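Local atomic coordinates of 3-oxo-glucose-6-phosphate:glutamate aminotransferase (Bacillus subtilis subsp. subtilis, PDB entry 4K2I), a protein that catalyses the reversible, pyridoxal phosphate-dependent transfer of an amino group from glutamate to 3-dehydro-glucose 6-phosphate, giving kanosamine 6-phosphate for antibiotic biosynthesis. Residues I122-G127 / G258-D263; K220-A225 / A238-L243. One frame throughout, in Å; residues are numbered along the deposited sequence.

Contact 1 of 2, residues I122-G127 / G258-D263; sequences IATSSG and GAIATD. With PMP (4'-deoxy-4'-aminopyridoxal-5'-phosphate), chain M.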
loop_
_atom_site.group_PDB
_atom_site.type_symbol
_atom_site.label_atom_id
_atom_site.label_comp_id
_atom_site.label_asym_id
_atom_site.label_seq_id
_atom_site.Cartn_x
_atom_site.Cartn_y
_atom_site.Cartn_z
ATOM N N ILE B 122 4.997 -14.343 -0.175
ATOM C CA ILE B 122 4.700 -13.238 -1.059
ATOM C C ILE B 122 4.344 -12.052 -0.168
ATOM O O ILE B 122 3.263 -12.029 0.432
ATOM C CB ILE B 122 3.491 -13.582 -1.974
ATOM C CG1 ILE B 122 3.787 -14.812 -2.841
ATOM C CG2 ILE B 122 3.095 -12.396 -2.848
ATOM C CD1 ILE B 122 3.220 -16.097 -2.296
ATOM N N ALA B 123 5.254 -11.084 -0.054
ATOM C CA ALA B 123 5.016 -9.924 0.797
ATOM C C ALA B 123 4.079 -8.938 0.094
ATOM O O ALA B 123 4.225 -8.677 -1.100
ATOM C CB ALA B 123 6.337 -9.257 1.202
ATOM N N THR B 124 3.105 -8.413 0.833
ATOM C CA THR B 124 2.043 -7.598 0.247
ATOM C C THR B 124 1.985 -6.208 0.860
ATOM O O THR B 124 2.703 -5.912 1.813
ATOM C CB THR B 124 0.659 -8.271 0.428
ATOM O OG1 THR B 124 0.388 -8.462 1.827
ATOM C CG2 THR B 124 0.636 -9.617 -0.259
ATOM N N SER B 125 1.107 -5.364 0.324
ATOM C CA SER B 125 1.022 -3.977 0.759
ATOM C C SER B 125 0.162 -3.808 2.010
ATOM O O SER B 125 0.129 -2.729 2.585
ATOM C CB SER B 125 0.485 -3.092 -0.372
ATOM O OG SER B 125 -0.808 -3.527 -0.783
ATOM N N SER B 126 -0.526 -4.875 2.423
ATOM C CA SER B 126 -1.229 -4.911 3.708
ATOM C C SER B 126 -1.722 -6.324 4.015
ATOM O O SER B 126 -1.772 -7.158 3.129
ATOM C CB SER B 126 -2.416 -3.938 3.726
ATOM O OG SER B 126 -3.390 -4.311 2.766
ATOM N N GLY B 127 -2.075 -6.587 5.270
ATOM C CA GLY B 127 -2.703 -7.850 5.642
ATOM C C GLY B 127 -4.045 -8.034 4.932
ATOM O O GLY B 127 -4.405 -9.143 4.538
ATOM N N GLY B 258 2.027 -6.603 4.574
ATOM C CA GLY B 258 1.625 -7.901 5.080
ATOM C C GLY B 258 2.325 -9.008 4.316
ATOM O O GLY B 258 3.259 -8.746 3.567
ATOM N N ALA B 259 1.871 -10.245 4.495
ATOM C CA ALA B 259 2.415 -11.361 3.725
ATOM C C ALA B 259 1.424 -12.512 3.541
ATOM O O ALA B 259 0.532 -12.732 4.370
ATOM C CB ALA B 259 3.701 -11.883 4.371
ATOM N N ILE B 260 1.604 -13.239 2.444
ATOM C CA ILE B 260 0.972 -14.539 2.235
ATOM C C ILE B 260 2.055 -15.612 2.324
ATOM O O ILE B 260 3.127 -15.451 1.751
ATOM C CB ILE B 260 0.345 -14.622 0.843
ATOM C CG1 ILE B 260 -0.757 -13.574 0.686
ATOM C CG2 ILE B 260 -0.214 -16.005 0.584
ATOM C CD1 ILE B 260 -1.161 -13.343 -0.763
ATOM N N ALA B 261 1.791 -16.694 3.052
ATOM C CA ALA B 261 2.731 -17.814 3.110
ATOM C C ALA B 261 2.036 -19.115 2.760
ATOM O O ALA B 261 0.890 -19.350 3.175
ATOM C CB ALA B 261 3.393 -17.911 4.489
ATOM N N THR B 262 2.723 -19.941 1.973
ATOM C CA THR B 262 2.184 -21.225 1.514
ATOM C C THR B 262 3.306 -22.186 1.107
ATOM O O THR B 262 4.403 -21.764 0.723
ATOM C CB THR B 262 1.198 -21.047 0.321
ATOM O OG1 THR B 262 0.587 -22.304 0.003
ATOM C CG2 THR B 262 1.916 -20.499 -0.927
ATOM N N ASP B 263 3.023 -23.481 1.197
ATOM C CA ASP B 263 3.949 -24.512 0.744
ATOM C C ASP B 263 3.666 -24.913 -0.699
ATOM O O ASP B 263 4.463 -25.608 -1.318
ATOM C CB ASP B 263 3.864 -25.747 1.657
ATOM C CG ASP B 263 4.565 -25.534 2.995
ATOM O OD1 ASP B 263 5.582 -24.801 3.025
ATOM O OD2 ASP B 263 4.100 -26.096 4.014
HETATM N N1 PMP M . -7.027 -9.165 10.337
HETATM C C2 PMP M . -6.888 -8.795 11.655
HETATM C C2A PMP M . -7.365 -9.755 12.721
HETATM C C3 PMP M . -6.311 -7.540 11.946
HETATM O O3 PMP M . -6.138 -7.095 13.227
HETATM C C4 PMP M . -5.898 -6.698 10.925
HETATM C C4A PMP M . -5.279 -5.332 11.283
HETATM N N4A PMP M . -5.771 -4.767 12.550
HETATM C C5 PMP M . -6.063 -7.115 9.593
HETATM C C6 PMP M . -6.627 -8.344 9.321
HETATM C C5A PMP M . -5.643 -6.263 8.427
HETATM O O4P PMP M . -4.255 -6.079 8.418
HETATM P P PMP M . -3.622 -4.794 7.690
HETATM O O1P PMP M . -4.364 -4.563 6.396
HETATM O O2P PMP M . -2.119 -5.009 7.485
HETATM O O3P PMP M . -3.913 -3.568 8.580
#
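Ile122 and Ile260 form a hydrogen-bonded antiparallel pair, with Ile122 N to Ile260 O and Ile260 N to Ile122 O both at 2.9 Å. Two residues on, Thr124 N gives a 2.8 Å bond to Gly258 O, and Gly258 N returns one to Thr124 O. In this second pair each amide comes in from above the plane of the carbonyl it meets, more than 50° out of it and not on a lone pair. Here Thr124 turns its hydroxyl back over its own backbone (chi1 59°), where OG1 donates to Ser126 O at 2.8 Å and lies 3.2 Å from Gly258 C. Gly127 N, at the start of helix 127-137, then reaches PMP O2P at 2.7 Å, while Ser126 OG caps the helix and bonds to Asp129. Thr124 CG2 meets Ile260 CD1 at 4.2 Å, the two side chains crossing nearly at right angles. Ile122 and Ile260 meet through their CB atoms, 4.3 Å apart, with Cys271 of helix 265-275 against both. Thr124 OG1 thus fixes the turn through Ser126 O, and the next amide, Gly127 N, the first of the helix, binds the phosphate; the helix dipole probably adds to the hold on its negative charge.

Contact 2 of 2, residues K220-A225 / A238-L243; sequences KVIEDA and ADITTL. With PMP (4'-deoxy-4'-aminopyridoxal-5'-phosphate), chain M.
Glu223 O is gripped twice by Thr242: the backbone N comes in nearly along the C=O axis at 3.1 Å, and OG1 donates at 2.9 Å from a position 20° off the carbonyl plane. Thr242 can do both because chi1 of 63° sets OG1 between its own backbone N and carbonyl carbon. On the opposite face, Glu223 and Thr241 lie side by side, and Thr241 OG1 donates to the anti lone pair of Glu223 OE1 at 2.6 Å; OE2 is held by His199, so both carboxylate oxygens have a partner. At the start of the pairing, Asp239 OD2 accepts from Val221 N at 2.7 Å, also on its anti lone pair, and forms a salt bridge with Arg211. Ile222 and Ile240 run alongside each other, CD1 of Ile222 touching CG2 of Ile240 at 3.8 Å. Asp224 OD2 lies 2.7 Å from PMP N1, as expected of the aspartate that faces the pyridine nitrogen in fold-type I enzymes, and Thr156 OG1 is hydrogen-bonded to the same carboxylate oxygen. Strands 220-224 and 240-244 are parallel neighbours in the mixed sheet; helix 207-217 covers Val221 and Glu223, while helices 127-137 and 265-275 pack on the face of Ile222, Ile240 and Thr242.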
loop_
_atom_site.group_PDB
_atom_site.type_symbol
_atom_site.label_atom_id
_atom_site.label_comp_id
_atom_site.label_asym_id
_atom_site.label_seq_id
_atom_site.Cartn_x
_atom_site.Cartn_y
_atom_site.Cartn_z
ATOM N N LYS B 220 -11.083 -25.422 1.349
ATOM C CA LYS B 220 -9.768 -24.805 1.473
ATOM C C LYS B 220 -9.682 -24.020 2.780
ATOM O O LYS B 220 -10.682 -23.476 3.249
ATOM C CB LYS B 220 -9.544 -23.855 0.300
ATOM C CG LYS B 220 -8.661 -24.398 -0.811
ATOM C CD LYS B 220 -9.131 -25.715 -1.353
ATOM C CE LYS B 220 -8.346 -26.067 -2.616
ATOM N NZ LYS B 220 -8.516 -25.021 -3.673
ATOM N N VAL B 221 -8.490 -23.956 3.367
ATOM C CA VAL B 221 -8.297 -23.217 4.609
ATOM C C VAL B 221 -7.300 -22.058 4.448
ATOM O O VAL B 221 -6.125 -22.256 4.126
ATOM C CB VAL B 221 -7.866 -24.148 5.764
ATOM C CG1 VAL B 221 -7.683 -23.364 7.033
ATOM C CG2 VAL B 221 -8.901 -25.254 5.976
ATOM N N ILE B 222 -7.783 -20.841 4.656
ATOM C CA ILE B 222 -6.904 -19.681 4.670
ATOM C C ILE B 222 -7.050 -19.029 6.032
ATOM O O ILE B 222 -8.157 -18.707 6.455
ATOM C CB ILE B 222 -7.247 -18.702 3.533
ATOM C CG1 ILE B 222 -6.483 -17.390 3.699
ATOM C CG2 ILE B 222 -8.771 -18.462 3.464
ATOM C CD1 ILE B 222 -6.478 -16.511 2.443
ATOM N N GLU B 223 -5.948 -18.880 6.751
ATOM C CA GLU B 223 -6.043 -18.366 8.110
ATOM C C GLU B 223 -5.626 -16.911 8.203
ATOM O O GLU B 223 -4.668 -16.467 7.553
ATOM C CB GLU B 223 -5.235 -19.217 9.087
ATOM C CG GLU B 223 -3.762 -19.231 8.788
ATOM C CD GLU B 223 -2.993 -20.175 9.682
ATOM O OE1 GLU B 223 -1.841 -20.477 9.315
ATOM O OE2 GLU B 223 -3.519 -20.594 10.747
ATOM N N ASP B 224 -6.382 -16.163 8.995
ATOM C CA ASP B 224 -6.049 -14.782 9.278
ATOM C C ASP B 224 -5.188 -14.790 10.531
ATOM O O ASP B 224 -5.705 -14.815 11.653
ATOM C CB ASP B 224 -7.324 -13.949 9.485
ATOM C CG ASP B 224 -7.034 -12.486 9.791
ATOM O OD1 ASP B 224 -5.863 -12.140 10.058
ATOM O OD2 ASP B 224 -7.985 -11.676 9.775
ATOM N N ALA B 225 -3.874 -14.770 10.333
ATOM C CA ALA B 225 -2.923 -14.735 11.441
ATOM C C ALA B 225 -2.306 -13.349 11.549
ATOM O O ALA B 225 -1.169 -13.193 12.004
ATOM C CB ALA B 225 -1.833 -15.776 11.227
ATOM N N ALA B 238 -2.936 -25.057 7.435
ATOM C CA ALA B 238 -3.580 -24.135 6.500
ATOM C C ALA B 238 -3.019 -24.201 5.077
ATOM O O ALA B 238 -1.815 -24.423 4.880
ATOM C CB ALA B 238 -3.482 -22.699 7.033
ATOM N N ASP B 239 -3.885 -23.996 4.081
ATOM C CA ASP B 239 -3.404 -23.862 2.710
ATOM C C ASP B 239 -2.683 -22.524 2.525
ATOM O O ASP B 239 -1.641 -22.461 1.891
ATOM C CB ASP B 239 -4.543 -23.993 1.709
ATOM C CG ASP B 239 -5.265 -25.305 1.837
ATOM O OD1 ASP B 239 -4.684 -26.338 1.435
ATOM O OD2 ASP B 239 -6.402 -25.311 2.352
ATOM N N ILE B 240 -3.244 -21.463 3.091
ATOM C CA ILE B 240 -2.614 -20.149 3.060
ATOM C C ILE B 240 -2.600 -19.506 4.443
ATOM O O ILE B 240 -3.602 -19.527 5.155
ATOM C CB ILE B 240 -3.321 -19.201 2.063
ATOM C CG1 ILE B 240 -3.016 -19.627 0.627
ATOM C CG2 ILE B 240 -2.891 -17.740 2.283
ATOM C CD1 ILE B 240 -3.311 -18.573 -0.378
ATOM N N THR B 241 -1.456 -18.943 4.820
ATOM C CA THR B 241 -1.359 -18.119 6.020
ATOM C C THR B 241 -1.190 -16.642 5.643
ATOM O O THR B 241 -0.389 -16.313 4.769
ATOM C CB THR B 241 -0.169 -18.540 6.886
ATOM O OG1 THR B 241 -0.297 -19.925 7.251
ATOM C CG2 THR B 241 -0.088 -17.664 8.151
ATOM N N THR B 242 -1.933 -15.754 6.299
ATOM C CA THR B 242 -1.795 -14.326 6.048
ATOM C C THR B 242 -1.289 -13.596 7.288
ATOM O O THR B 242 -1.698 -13.898 8.400
ATOM C CB THR B 242 -3.123 -13.680 5.570
ATOM O OG1 THR B 242 -4.120 -13.790 6.594
ATOM C CG2 THR B 242 -3.622 -14.359 4.301
ATOM N N LEU B 243 -0.405 -12.628 7.075
ATOM C CA LEU B 243 0.180 -11.840 8.151
ATOM C C LEU B 243 -0.007 -10.357 7.845
ATOM O O LEU B 243 -0.149 -9.981 6.687
ATOM C CB LEU B 243 1.681 -12.136 8.281
ATOM C CG LEU B 243 2.081 -13.557 8.719
ATOM C CD1 LEU B 243 3.579 -13.765 8.583
ATOM C CD2 LEU B 243 1.634 -13.840 10.150
HETATM N N1 PMP M . -7.027 -9.165 10.337
HETATM C C2 PMP M . -6.888 -8.795 11.655
HETATM C C2A PMP M . -7.365 -9.755 12.721
HETATM C C3 PMP M . -6.311 -7.540 11.946
HETATM O O3 PMP M . -6.138 -7.095 13.227
HETATM C C4 PMP M . -5.898 -6.698 10.925
HETATM C C4A PMP M . -5.279 -5.332 11.283
HETATM N N4A PMP M . -5.771 -4.767 12.550
HETATM C C5 PMP M . -6.063 -7.115 9.593
HETATM C C6 PMP M . -6.627 -8.344 9.321
HETATM C C5A PMP M . -5.643 -6.263 8.427
HETATM O O4P PMP M . -4.255 -6.079 8.418
HETATM P P PMP M . -3.622 -4.794 7.690
HETATM O O1P PMP M . -4.364 -4.563 6.396
HETATM O O2P PMP M . -2.119 -5.009 7.485
HETATM O O3P PMP M . -3.913 -3.568 8.580
#

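Overall arrangement
Both contacts are buried pairings in one mixed sheet, where strand 258-262 lies between 120-124 and 240-244. Contact 1 is antiparallel and involves an outermost strand of the sheet within this chain; contact 2 is parallel and lies further in. They join directly, Ala261 N and Thr241 O being 2.8 Å apart, and Ile260 packs on Ile240; Ile122, Ile260 and Ile240 all pack against helix 265-275. Their polar chemistry differs: contact 1 relies on backbone pairs, whereas contact 2 adds carboxylates and hydroxyls. The cofactor illustrates the principle that strand ends and the start of a following helix supply its contacts: contact 1 meets the phosphate through Gly127 N, contact 2 the ring nitrogen through Asp224.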